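Local coordinates for protein scyllo-inosose 3-dehydrogenase (Thermotoga maritima, PDB 3IP1) that catalyses the NAD(+)-dependent oxidation of scyllo-inosose to 3-dehydro-scyllo-inosose and probably serves myo-inositol degradation as a zinc-dependent homodimeric dehydrogenase, at residues N269-E272 with A273-Y277; Q294-W297 with P298-E302; G226-A229 with V230-K234; N252-E256 with L257-H261; I83-P86 with G87-F91. One frame throughout, in Å; residues are numbered along the deposited sequence.

Contact 1. Residues N269-E272 with A273-Y277; sequences NFVE and AVLDY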
loop_
_atom_site.group_PDB
_atom_site.type_symbol
_atom_site.label_atom_id
_atom_site.label_comp_id
_atom_site.label_asym_id
_atom_site.label_seq_id
_atom_site.Cartn_x
_atom_site.Cartn_y
_atom_site.Cartn_z
ATOM N N ASN A 269 35.876 -5.796 0.629
ATOM C CA ASN A 269 35.241 -4.501 0.449
ATOM C C ASN A 269 33.712 -4.699 0.299
ATOM O O ASN A 269 33.242 -5.151 -0.740
ATOM C CB ASN A 269 35.848 -3.816 -0.780
ATOM C CG ASN A 269 35.383 -2.385 -0.948
ATOM O OD1 ASN A 269 34.191 -2.082 -0.877
ATOM N ND2 ASN A 269 36.328 -1.495 -1.219
ATOM N N PHE A 270 32.956 -4.373 1.344
ATOM C CA PHE A 270 31.489 -4.538 1.333
ATOM C C PHE A 270 30.808 -3.882 0.120
ATOM O O PHE A 270 30.078 -4.542 -0.603
ATOM C CB PHE A 270 30.871 -4.018 2.637
ATOM C CG PHE A 270 29.359 -4.012 2.650
ATOM C CD1 PHE A 270 28.643 -5.136 3.063
ATOM C CD2 PHE A 270 28.658 -2.873 2.293
ATOM C CE1 PHE A 270 27.231 -5.124 3.095
ATOM C CE2 PHE A 270 27.264 -2.847 2.318
ATOM C CZ PHE A 270 26.550 -3.974 2.715
ATOM N N VAL A 271 31.065 -2.596 -0.086
ATOM C CA VAL A 271 30.437 -1.841 -1.171
ATOM C C VAL A 271 30.658 -2.461 -2.555
ATOM O O VAL A 271 29.699 -2.724 -3.279
ATOM C CB VAL A 271 30.870 -0.360 -1.158
ATOM C CG1 VAL A 271 30.420 0.353 -2.450
ATOM C CG2 VAL A 271 30.307 0.355 0.078
ATOM N N GLU A 272 31.913 -2.721 -2.912
ATOM C CA GLU A 272 32.235 -3.263 -4.244
ATOM C C GLU A 272 31.681 -4.666 -4.428
ATOM O O GLU A 272 31.252 -5.033 -5.532
ATOM C CB GLU A 272 33.750 -3.291 -4.500
ATOM C CG GLU A 272 34.466 -1.962 -4.293
ATOM C CD GLU A 272 34.001 -0.861 -5.228
ATOM O OE1 GLU A 272 33.563 -1.153 -6.364
ATOM O OE2 GLU A 272 34.091 0.314 -4.829
ATOM N N ALA A 273 31.704 -5.449 -3.348
ATOM C CA ALA A 273 31.233 -6.825 -3.395
ATOM C C ALA A 273 29.727 -6.853 -3.634
ATOM O O ALA A 273 29.255 -7.602 -4.490
ATOM C CB ALA A 273 31.593 -7.586 -2.102
ATOM N N VAL A 274 28.990 -6.025 -2.890
ATOM C CA VAL A 274 27.538 -5.915 -3.098
ATOM C C VAL A 274 27.223 -5.451 -4.530
ATOM O O VAL A 274 26.378 -6.047 -5.197
ATOM C CB VAL A 274 26.860 -4.978 -2.056
ATOM C CG1 VAL A 274 25.426 -4.581 -2.509
ATOM C CG2 VAL A 274 26.825 -5.638 -0.673
ATOM N N LEU A 275 27.918 -4.406 -4.993
ATOM C CA LEU A 275 27.718 -3.902 -6.350
ATOM C C LEU A 275 28.079 -4.914 -7.430
ATOM O O LEU A 275 27.415 -4.979 -8.474
ATOM C CB LEU A 275 28.423 -2.561 -6.579
ATOM C CG LEU A 275 27.765 -1.397 -5.826
ATOM C CD1 LEU A 275 28.652 -0.155 -5.821
ATOM C CD2 LEU A 275 26.360 -1.070 -6.361
ATOM N N ASP A 276 29.110 -5.714 -7.170
ATOM C CA ASP A 276 29.544 -6.716 -8.127
ATOM C C ASP A 276 28.490 -7.818 -8.211
ATOM O O ASP A 276 27.979 -8.124 -9.286
ATOM C CB ASP A 276 30.905 -7.286 -7.723
ATOM C CG ASP A 276 31.225 -8.598 -8.421
ATOM O OD1 ASP A 276 30.884 -8.742 -9.614
ATOM O OD2 ASP A 276 31.832 -9.494 -7.787
ATOM N N TYR A 277 28.145 -8.385 -7.059
ATOM C CA TYR A 277 27.177 -9.470 -6.983
ATOM C C TYR A 277 25.804 -9.118 -7.552
ATOM O O TYR A 277 25.136 -9.978 -8.117
ATOM C CB TYR A 277 27.032 -9.922 -5.528
ATOM C CG TYR A 277 28.265 -10.596 -4.971
ATOM C CD1 TYR A 277 29.021 -11.476 -5.753
ATOM C CD2 TYR A 277 28.654 -10.383 -3.647
ATOM C CE1 TYR A 277 30.156 -12.111 -5.235
ATOM C CE2 TYR A 277 29.778 -11.007 -3.118
ATOM C CZ TYR A 277 30.518 -11.866 -3.910
ATOM O OH TYR A 277 31.625 -12.470 -3.379
#
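The pairing of Phe270 with Val274 and of Val271 with Leu275 is i to i+4 packing in the first turns of helix 270-277, which lies against the parallel sheet of the Rossmann-type nucleotide-binding domain. Asn269 is the N-cap: its OD1 accepts from Glu272 N at 3.1 Å, nearly straight at 177°, with the N-H arriving from above the carbonyl plane. The main-chain Asn269 O takes Ala273 N at 3.0 Å, so this one residue receives two N-H groups of the first turn. Phe270 sends its ring out anti to the backbone N (chi1 174°), alongside Val274, whose CG2 sits over one ring face in a CH-pi contact, 3.9 Å from the Phe270 ring centroid. Beyond the ring lie Val218 and Leu220 of strand 216-220, while Val274 also touches Ile263; Phe270 and Val274 form the flank against the sheet. Glu272 is exposed; its chain folds at chi2 (-62°), and OE2 forms a salt bridge with Arg306 of helix 293-306. Val271 and Leu275 lie side by side against Arg306 of that helix, Val271 CG1 3.8 Å from Leu275 CD1.

Contact 2. Residues Q294-W297 with P298-E302; sequences QLVW and PQIEE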
loop_
_atom_site.group_PDB
_atom_site.type_symbol
_atom_site.label_atom_id
_atom_site.label_comp_id
_atom_site.label_asym_id
_atom_site.label_seq_id
_atom_site.Cartn_x
_atom_site.Cartn_y
_atom_site.Cartn_z
ATOM N N GLN A 294 25.813 2.989 12.984
ATOM C CA GLN A 294 26.704 4.120 12.748
ATOM C C GLN A 294 28.046 3.737 12.110
ATOM O O GLN A 294 28.710 4.599 11.540
ATOM C CB GLN A 294 26.904 4.925 14.034
ATOM C CG GLN A 294 27.779 4.251 15.083
ATOM C CD GLN A 294 27.120 3.054 15.766
ATOM O OE1 GLN A 294 27.815 2.177 16.266
ATOM N NE2 GLN A 294 25.780 3.015 15.792
ATOM N N LEU A 295 28.446 2.462 12.188
ATOM C CA LEU A 295 29.649 1.988 11.464
ATOM C C LEU A 295 29.356 1.510 10.036
ATOM O O LEU A 295 30.207 1.626 9.150
ATOM C CB LEU A 295 30.380 0.854 12.209
ATOM C CG LEU A 295 30.853 0.946 13.676
ATOM C CD1 LEU A 295 31.701 -0.289 14.036
ATOM C CD2 LEU A 295 31.618 2.245 14.002
ATOM N N VAL A 296 28.174 0.938 9.817
ATOM C CA VAL A 296 27.853 0.382 8.497
ATOM C C VAL A 296 27.020 1.314 7.606
ATOM O O VAL A 296 26.857 1.036 6.435
ATOM C CB VAL A 296 27.178 -1.011 8.575
ATOM C CG1 VAL A 296 28.180 -2.067 9.041
ATOM C CG2 VAL A 296 25.931 -0.967 9.463
ATOM N N TRP A 297 26.515 2.411 8.166
ATOM C CA TRP A 297 25.645 3.301 7.413
ATOM C C TRP A 297 26.305 3.907 6.175
ATOM O O TRP A 297 25.687 3.925 5.109
ATOM C CB TRP A 297 25.079 4.420 8.291
ATOM C CG TRP A 297 23.793 4.932 7.770
ATOM C CD1 TRP A 297 23.603 6.046 7.012
ATOM C CD2 TRP A 297 22.496 4.335 7.945
ATOM N NE1 TRP A 297 22.269 6.190 6.709
ATOM C CE2 TRP A 297 21.569 5.148 7.264
ATOM C CE3 TRP A 297 22.035 3.195 8.616
ATOM C CZ2 TRP A 297 20.191 4.863 7.241
ATOM C CZ3 TRP A 297 20.668 2.901 8.590
ATOM C CH2 TRP A 297 19.764 3.736 7.908
ATOM N N PRO A 298 27.551 4.428 6.309
ATOM C CA PRO A 298 28.203 5.014 5.133
ATOM C C PRO A 298 28.296 4.027 3.966
ATOM O O PRO A 298 28.083 4.404 2.803
ATOM C CB PRO A 298 29.603 5.382 5.657
ATOM C CG PRO A 298 29.406 5.591 7.117
ATOM C CD PRO A 298 28.360 4.615 7.535
ATOM N N GLN A 299 28.607 2.772 4.273
ATOM C CA GLN A 299 28.666 1.750 3.240
ATOM C C GLN A 299 27.303 1.422 2.626
ATOM O O GLN A 299 27.217 1.168 1.435
ATOM C CB GLN A 299 29.286 0.487 3.791
ATOM C CG GLN A 299 30.611 0.736 4.475
ATOM C CD GLN A 299 31.074 -0.485 5.203
ATOM O OE1 GLN A 299 31.283 -1.534 4.594
ATOM N NE2 GLN A 299 31.205 -0.376 6.516
ATOM N N ILE A 300 26.253 1.404 3.439
ATOM C CA ILE A 300 24.901 1.170 2.931
ATOM C C ILE A 300 24.524 2.320 2.017
ATOM O O ILE A 300 24.025 2.115 0.910
ATOM C CB ILE A 300 23.844 1.083 4.072
ATOM C CG1 ILE A 300 24.045 -0.168 4.926
ATOM C CG2 ILE A 300 22.410 1.058 3.495
ATOM C CD1 ILE A 300 23.207 -0.164 6.230
ATOM N N GLU A 301 24.754 3.541 2.496
ATOM C CA GLU A 301 24.483 4.735 1.708
ATOM C C GLU A 301 25.287 4.773 0.406
ATOM O O GLU A 301 24.806 5.280 -0.605
ATOM C CB GLU A 301 24.745 5.989 2.540
ATOM C CG GLU A 301 23.657 6.275 3.572
ATOM C CD GLU A 301 23.779 7.677 4.118
ATOM O OE1 GLU A 301 24.853 8.252 3.889
ATOM O OE2 GLU A 301 22.838 8.206 4.771
ATOM N N GLU A 302 26.494 4.214 0.416
ATOM C CA GLU A 302 27.297 4.243 -0.789
ATOM C C GLU A 302 26.744 3.275 -1.835
ATOM O O GLU A 302 26.715 3.601 -3.032
ATOM C CB GLU A 302 28.787 3.974 -0.519
ATOM C CG GLU A 302 29.640 4.388 -1.731
ATOM C CD GLU A 302 31.084 3.893 -1.697
ATOM O OE1 GLU A 302 31.643 3.721 -0.593
ATOM O OE2 GLU A 302 31.666 3.690 -2.788
#
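Trp297 swings its indole anti to the backbone N (chi1 -154°), and Glu301, one turn on, carries CG beside its own N and then extends, which brings carboxylate and indole together on helix 293-306 of a Rossmann beta-alpha-beta unit. OE2 of Glu301 lies at the ring edge, in the indole plane, 2.9 Å from Trp297 NE1; the N-H points partly aside (128°), so the bond is weak. The carboxylate is turned 63° from the ring, and Glu301 CG packs 3.4 Å from Trp297 CD1. The other oxygen, OE1, is tied to Thr327. An alanine in place of Glu301 would probably leave the indole N-H and the Thr327 hydroxyl without these partners and open a gap beside the ring edge. Residues of strands 313-316 and 324-326 touch the indole. Pro298, lacking an N-H, kinks the helix, and its CD rests 3.4 Å from Trp297 CB. Helical bonding resumes with Ile300 N to Val296 O and, almost straight, Glu301 N to Trp297 O at 2.8 Å. On the flank facing helix 270-277, Gln299 reaches back along the helix, its NE2 making a weak 3.5 Å bond to Leu295 O.

Contact 3. Residues G226-A229 with V230-K234; sequences GLAA and VAILK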
loop_
_atom_site.group_PDB
_atom_site.type_symbol
_atom_site.label_atom_id
_atom_site.label_comp_id
_atom_site.label_asym_id
_atom_site.label_seq_id
_atom_site.Cartn_x
_atom_site.Cartn_y
_atom_site.Cartn_z
ATOM N N GLY A 226 19.348 -11.833 11.721
ATOM C CA GLY A 226 19.881 -11.788 10.341
ATOM C C GLY A 226 19.763 -13.131 9.619
ATOM O O GLY A 226 19.437 -13.181 8.442
ATOM N N LEU A 227 20.005 -14.226 10.333
ATOM C CA LEU A 227 19.882 -15.557 9.750
ATOM C C LEU A 227 18.438 -15.935 9.361
ATOM O O LEU A 227 18.226 -16.570 8.339
ATOM C CB LEU A 227 20.486 -16.604 10.690
ATOM C CG LEU A 227 22.019 -16.573 10.790
ATOM C CD1 LEU A 227 22.559 -17.668 11.737
ATOM C CD2 LEU A 227 22.665 -16.685 9.405
ATOM N N ALA A 228 17.463 -15.553 10.184
ATOM C CA ALA A 228 16.053 -15.759 9.867
ATOM C C ALA A 228 15.682 -14.950 8.642
ATOM O O ALA A 228 15.018 -15.469 7.730
ATOM C CB ALA A 228 15.170 -15.373 11.051
ATOM N N ALA A 229 16.149 -13.699 8.587
ATOM C CA ALA A 229 15.889 -12.860 7.417
ATOM C C ALA A 229 16.416 -13.482 6.112
ATOM O O ALA A 229 15.757 -13.381 5.080
ATOM C CB ALA A 229 16.423 -11.444 7.613
ATOM N N VAL A 230 17.576 -14.145 6.159
ATOM C CA VAL A 230 18.124 -14.809 4.968
ATOM C C VAL A 230 17.142 -15.838 4.464
ATOM O O VAL A 230 16.782 -15.838 3.273
ATOM C CB VAL A 230 19.489 -15.500 5.239
ATOM C CG1 VAL A 230 19.878 -16.419 4.074
ATOM C CG2 VAL A 230 20.563 -14.454 5.438
ATOM N N ALA A 231 16.720 -16.704 5.381
ATOM C CA ALA A 231 15.747 -17.752 5.105
ATOM C C ALA A 231 14.435 -17.173 4.581
ATOM O O ALA A 231 13.916 -17.633 3.558
ATOM C CB ALA A 231 15.504 -18.590 6.372
ATOM N N ILE A 232 13.898 -16.173 5.282
ATOM C CA ILE A 232 12.592 -15.619 4.923
ATOM C C ILE A 232 12.613 -15.006 3.524
ATOM O O ILE A 232 11.704 -15.238 2.714
ATOM C CB ILE A 232 12.114 -14.554 5.936
ATOM C CG1 ILE A 232 11.715 -15.219 7.274
ATOM C CG2 ILE A 232 10.936 -13.785 5.360
ATOM C CD1 ILE A 232 11.833 -14.237 8.505
ATOM N N LEU A 233 13.655 -14.225 3.260
ATOM C CA LEU A 233 13.761 -13.470 2.027
ATOM C C LEU A 233 14.115 -14.344 0.828
ATOM O O LEU A 233 13.686 -14.049 -0.281
ATOM C CB LEU A 233 14.737 -12.310 2.206
ATOM C CG LEU A 233 14.130 -11.217 3.102
ATOM C CD1 LEU A 233 15.183 -10.157 3.540
ATOM C CD2 LEU A 233 12.914 -10.562 2.399
ATOM N N LYS A 234 14.867 -15.432 1.049
ATOM C CA LYS A 234 15.018 -16.433 0.000
ATOM C C LYS A 234 13.674 -17.101 -0.307
ATOM O O LYS A 234 13.271 -17.145 -1.460
ATOM C CB LYS A 234 16.094 -17.479 0.316
ATOM C CG LYS A 234 16.636 -18.197 -0.915
ATOM C CD LYS A 234 17.185 -17.220 -1.963
ATOM C CE LYS A 234 17.596 -17.930 -3.266
ATOM N NZ LYS A 234 18.202 -16.976 -4.253
#
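Ala229 and Leu233 meet on the tight side of helix 224-235, the crossover helix that joins strands 216-220 and 240-244 in the Rossmann fold. Ala229 O accepts Leu233 N at 2.9 Å, and Leu233 CB and CG fold over the same oxygen, with CB only 3.2 Å from Ala229 O. One residue earlier the pattern repeats: Ala228 O takes Ile232 N at 2.8 Å, and Ile232 CG1, set beside its own backbone N (chi1 -71°), lies 3.3 Å from Ala228 O. The alanine methyls themselves are looser partners, Ala228 CB standing 4.3 Å from Ile232 CD1, because they point out to neighbouring elements. Ala228 and Ile232 face Ala200 of helix 194-207; Ala229 and Val230 face Ile219 of the sheet. Gly226, in the first turn of the helix and apparently the last glycine of a GxGxxG pattern, gives its O to Val230 N, while Val230 CG2 sits 3.5 Å from Gly226 O. Ala231 N to Leu227 O is a weaker, longer bond at 3.3 Å, on the flank where Leu227 and Ala231 look toward loop residues Ile366 and Met363. The partly exposed end is Lys234, whose long chain leads away to a salt bridge with Asp260. The chemistry is thus almost wholly apolar: the small alanines probably allow close approach to helix 194-207 and the sheet, the main-chain oxygens are satisfied within the helix and sheathed by aliphatic carbon, and charge appears at the C-terminal end, where it can pair with the next crossover.

Contact 4. Residues N252-E256 with L257-H261; sequences NLAKE and LGADH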
loop_
_atom_site.group_PDB
_atom_site.type_symbol
_atom_site.label_atom_id
_atom_site.label_comp_id
_atom_site.label_asym_id
_atom_site.label_seq_id
_atom_site.Cartn_x
_atom_site.Cartn_y
_atom_site.Cartn_z
ATOM N N ASN A 252 28.669 -19.433 7.154
ATOM C CA ASN A 252 28.342 -20.793 6.711
ATOM C C ASN A 252 26.879 -21.173 6.982
ATOM O O ASN A 252 26.234 -21.801 6.155
ATOM C CB ASN A 252 29.297 -21.806 7.344
ATOM C CG ASN A 252 30.719 -21.661 6.825
ATOM O OD1 ASN A 252 30.958 -21.018 5.793
ATOM N ND2 ASN A 252 31.672 -22.246 7.542
ATOM N N LEU A 253 26.366 -20.775 8.145
ATOM C CA LEU A 253 24.938 -20.920 8.431
ATOM C C LEU A 253 24.060 -20.177 7.428
ATOM O O LEU A 253 23.056 -20.721 6.989
ATOM C CB LEU A 253 24.593 -20.477 9.855
ATOM C CG LEU A 253 24.947 -21.486 10.943
ATOM C CD1 LEU A 253 24.487 -20.959 12.307
ATOM C CD2 LEU A 253 24.359 -22.884 10.667
ATOM N N ALA A 254 24.426 -18.939 7.090
ATOM C CA ALA A 254 23.699 -18.166 6.086
ATOM C C ALA A 254 23.657 -18.901 4.726
ATOM O O ALA A 254 22.599 -18.987 4.102
ATOM C CB ALA A 254 24.295 -16.767 5.939
ATOM N N LYS A 255 24.792 -19.448 4.283
ATOM C CA LYS A 255 24.806 -20.258 3.059
ATOM C C LYS A 255 23.857 -21.450 3.151
ATOM O O LYS A 255 23.200 -21.798 2.187
ATOM C CB LYS A 255 26.210 -20.752 2.723
ATOM C CG LYS A 255 27.128 -19.690 2.139
ATOM C CD LYS A 255 28.266 -20.361 1.343
ATOM C CE LYS A 255 29.457 -20.731 2.236
ATOM N NZ LYS A 255 30.093 -22.014 1.803
ATOM N N GLU A 256 23.768 -22.045 4.328
ATOM C CA GLU A 256 22.923 -23.184 4.538
ATOM C C GLU A 256 21.455 -22.800 4.499
ATOM O O GLU A 256 20.590 -23.620 4.185
ATOM C CB GLU A 256 23.237 -23.776 5.904
ATOM C CG GLU A 256 23.409 -25.264 5.913
ATOM C CD GLU A 256 23.568 -25.804 7.325
ATOM O OE1 GLU A 256 24.208 -25.130 8.162
ATOM O OE2 GLU A 256 23.040 -26.900 7.595
ATOM N N LEU A 257 21.174 -21.557 4.872
ATOM C CA LEU A 257 19.799 -21.078 4.916
ATOM C C LEU A 257 19.348 -20.506 3.560
ATOM O O LEU A 257 18.200 -20.131 3.406
ATOM C CB LEU A 257 19.633 -20.066 6.062
ATOM C CG LEU A 257 19.757 -20.729 7.444
ATOM C CD1 LEU A 257 19.902 -19.715 8.603
ATOM C CD2 LEU A 257 18.601 -21.697 7.688
ATOM N N GLY A 258 20.264 -20.426 2.587
ATOM C CA GLY A 258 19.893 -20.012 1.240
ATOM C C GLY A 258 20.519 -18.730 0.725
ATOM O O GLY A 258 20.213 -18.321 -0.394
ATOM N N ALA A 259 21.396 -18.099 1.505
ATOM C CA ALA A 259 22.152 -16.941 1.002
ATOM C C ALA A 259 22.954 -17.315 -0.241
ATOM O O ALA A 259 23.590 -18.364 -0.283
ATOM C CB ALA A 259 23.072 -16.377 2.056
ATOM N N ASP A 260 22.924 -16.449 -1.239
ATOM C CA ASP A 260 23.646 -16.691 -2.471
ATOM C C ASP A 260 25.088 -16.233 -2.357
ATOM O O ASP A 260 25.969 -16.801 -3.003
ATOM C CB ASP A 260 22.965 -15.960 -3.625
ATOM C CG ASP A 260 21.531 -16.402 -3.813
ATOM O OD1 ASP A 260 21.331 -17.513 -4.335
ATOM O OD2 ASP A 260 20.612 -15.651 -3.416
ATOM N N HIS A 261 25.308 -15.181 -1.571
ATOM C CA HIS A 261 26.641 -14.646 -1.355
ATOM C C HIS A 261 26.810 -14.232 0.092
ATOM O O HIS A 261 25.876 -13.698 0.718
ATOM C CB HIS A 261 26.914 -13.445 -2.261
ATOM C CG HIS A 261 26.648 -13.711 -3.707
ATOM N ND1 HIS A 261 27.448 -14.540 -4.469
ATOM C CD2 HIS A 261 25.678 -13.257 -4.536
ATOM C CE1 HIS A 261 26.976 -14.588 -5.703
ATOM N NE2 HIS A 261 25.901 -13.821 -5.768
HETATM O O HOH W 1 23.019 -21.120 -0.129
#
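Ala259 points its methyl back at the helix, where its CB lies 4.1 Å from Ala254 CB, though Ala254 itself points away; the pair spans the Schellman motif that ends helix 248-257 in the Rossmann domain. Ala259 CB comes within 3.3 Å of Ala254 O, the same oxygen that accepts Ala259 N at 3.0 Å from above its carbonyl plane. This 6→1 bond is paired with the 5→2 bond of Gly258 N to Lys255 O, a 3.3 Å link that enters steeply over the carbonyl plane. Gly258 makes the turn possible with its positive phi of 117°, where a CB would be pressed against the preceding carbonyl oxygen. Just before the glycine, Leu257 N is given to Leu253 O and, weakly, to Ala254 O as well. With CG beside the backbone N (chi1 -68°), the Leu257 side chain doubles back along the helix, CG 3.3 Å from Leu253 O, and both leucines face Leu227 of helix 224-235. Ala254 and Ala259 share that side, touching Leu227 and Val230 respectively. Lys255 and Glu256 instead point to the exposed side, their chains directed away from the turn. Past the turn the chain runs into strand 261-263, with Asp260 bonded to the backbone of Val241 and His261 stacked with Tyr277. A water also sits at the turn; its implausibly short approach to Lys255 O makes that leg doubtful, but it donates to Ala259 O at 2.8 Å.

Contact 5. Residues I83-P86 with G87-F91; sequences ILYP and GLTGF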
loop_
_atom_site.group_PDB
_atom_site.type_symbol
_atom_site.label_atom_id
_atom_site.label_comp_id
_atom_site.label_asym_id
_atom_site.label_seq_id
_atom_site.Cartn_x
_atom_site.Cartn_y
_atom_site.Cartn_z
ATOM N N ILE A 83 23.646 -3.891 34.707
ATOM C CA ILE A 83 23.295 -4.777 33.584
ATOM C C ILE A 83 23.452 -4.029 32.250
ATOM O O ILE A 83 23.345 -2.791 32.214
ATOM C CB ILE A 83 21.876 -5.371 33.724
ATOM C CG1 ILE A 83 20.809 -4.321 33.416
ATOM C CG2 ILE A 83 21.683 -5.966 35.114
ATOM C CD1 ILE A 83 19.386 -4.808 33.537
ATOM N N LEU A 84 23.736 -4.772 31.180
ATOM C CA LEU A 84 23.914 -4.188 29.854
ATOM C C LEU A 84 22.557 -3.933 29.164
ATOM O O LEU A 84 22.399 -2.965 28.436
ATOM C CB LEU A 84 24.837 -5.070 28.982
ATOM C CG LEU A 84 26.314 -5.218 29.413
ATOM C CD1 LEU A 84 27.188 -5.723 28.249
ATOM C CD2 LEU A 84 26.888 -3.906 29.959
ATOM N N TYR A 85 21.569 -4.783 29.441
ATOM C CA TYR A 85 20.243 -4.622 28.852
ATOM C C TYR A 85 19.565 -3.304 29.239
ATOM O O TYR A 85 19.299 -3.042 30.417
ATOM C CB TYR A 85 19.342 -5.818 29.165
ATOM C CG TYR A 85 18.028 -5.765 28.426
ATOM C CD1 TYR A 85 17.968 -6.017 27.045
ATOM C CD2 TYR A 85 16.865 -5.431 29.091
ATOM C CE1 TYR A 85 16.749 -5.950 26.352
ATOM C CE2 TYR A 85 15.645 -5.351 28.420
ATOM C CZ TYR A 85 15.591 -5.614 27.061
ATOM O OH TYR A 85 14.377 -5.541 26.424
ATOM N N PRO A 86 19.255 -2.480 28.232
ATOM C CA PRO A 86 18.807 -1.115 28.509
ATOM C C PRO A 86 17.294 -0.932 28.682
ATOM O O PRO A 86 16.861 0.166 29.042
ATOM C CB PRO A 86 19.312 -0.330 27.287
ATOM C CG PRO A 86 19.377 -1.374 26.149
ATOM C CD PRO A 86 19.427 -2.747 26.788
ATOM N N GLY A 87 16.512 -1.994 28.461
ATOM C CA GLY A 87 15.049 -1.889 28.403
ATOM C C GLY A 87 14.251 -2.288 29.638
ATOM O O GLY A 87 14.769 -2.340 30.761
ATOM N N LEU A 88 12.962 -2.546 29.417
ATOM C CA LEU A 88 12.012 -2.936 30.458
ATOM C C LEU A 88 12.439 -4.204 31.208
ATOM O O LEU A 88 12.695 -5.242 30.606
ATOM C CB LEU A 88 10.630 -3.144 29.833
ATOM C CG LEU A 88 9.475 -3.584 30.728
ATOM C CD1 LEU A 88 9.102 -2.449 31.712
ATOM C CD2 LEU A 88 8.296 -3.979 29.867
ATOM N N THR A 89 12.497 -4.092 32.534
ATOM C CA THR A 89 12.997 -5.150 33.405
ATOM C C THR A 89 12.340 -5.056 34.793
ATOM O O THR A 89 12.347 -3.996 35.422
ATOM C CB THR A 89 14.533 -5.067 33.544
ATOM O OG1 THR A 89 14.929 -3.689 33.545
ATOM C CG2 THR A 89 15.228 -5.774 32.379
ATOM N N GLY A 90 11.774 -6.170 35.251
ATOM C CA GLY A 90 11.115 -6.252 36.561
ATOM C C GLY A 90 11.667 -7.457 37.312
ATOM O O GLY A 90 11.213 -8.567 37.092
ATOM N N PHE A 91 12.667 -7.235 38.173
ATOM C CA PHE A 91 13.373 -8.315 38.889
ATOM C C PHE A 91 12.914 -8.471 40.348
ATOM O O PHE A 91 12.592 -7.474 41.004
ATOM C CB PHE A 91 14.893 -8.083 38.843
ATOM C CG PHE A 91 15.478 -8.045 37.434
ATOM C CD1 PHE A 91 15.032 -8.920 36.444
ATOM C CD2 PHE A 91 16.500 -7.144 37.118
ATOM C CE1 PHE A 91 15.560 -8.883 35.172
ATOM C CE2 PHE A 91 17.050 -7.102 35.845
ATOM C CZ PHE A 91 16.589 -7.985 34.867
HETATM O O HOH W 2 12.054 -5.596 27.816
#
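Tyr85 lays one ring face against the backbone of Gly87, whose N stands 3.4 Å above the ring plane, offset toward the rim. Its CG lies opposite the backbone N (chi1 -173°), carrying the ring over Gly87. Thr89 meets the same ring at its edge, with CG2 3.7 Å from Tyr85 CD2, the two running antiparallel. At the end of the ring Tyr85 OH donates to a water at 2.7 Å, which donates in turn to Leu88 O, closing a bridge within this loop of the GroES-like catalytic domain. Further in, Ile83 CD1 approaches the edge of the Phe91 ring, 4.0 Å from CE2, the two reaching in from facing sides. Around them, Thr89 OG1 donates to Gly87 O at 3.1 Å, a bond within segment 87-91 that fixes its side chain, while Trp37 binds Thr89 O and meets Phe91. Helix 69-75 backs the ring through Ser70 and Met74. Replacing Tyr85 with an alanine would probably leave the water without its phenol donor and Gly87 and Thr89 without the ring they pack on. Since Ser70 and His73 are, by similarity, charge-relay residues, the geometry is consistent with Tyr85 forming an aromatic wall beside the probable relay, its hydroxyl donating to the water.

How the contacts relate
Contacts 1 to 4 belong to the nucleotide-binding domain, whereas contact 5 is a loop of the GroES-like domain, 28 to 38 Å from them between centres. Contact 3 is the buried one, apolar and the nearest of the five to the centre of the chain; contact 4 lies at the surface, and contacts 1, 2 and 5 are partly buried. Contacts 3 and 4 hold adjoining helices, joined by a salt bridge and by apolar packing. Contacts 1 and 2 likewise pack helix on helix, through Phe270 and Val271 against Gln299. Caps mark contacts 1 and 4, at opposite kinds of helix end; contact 5 relies on aromatic packing and water.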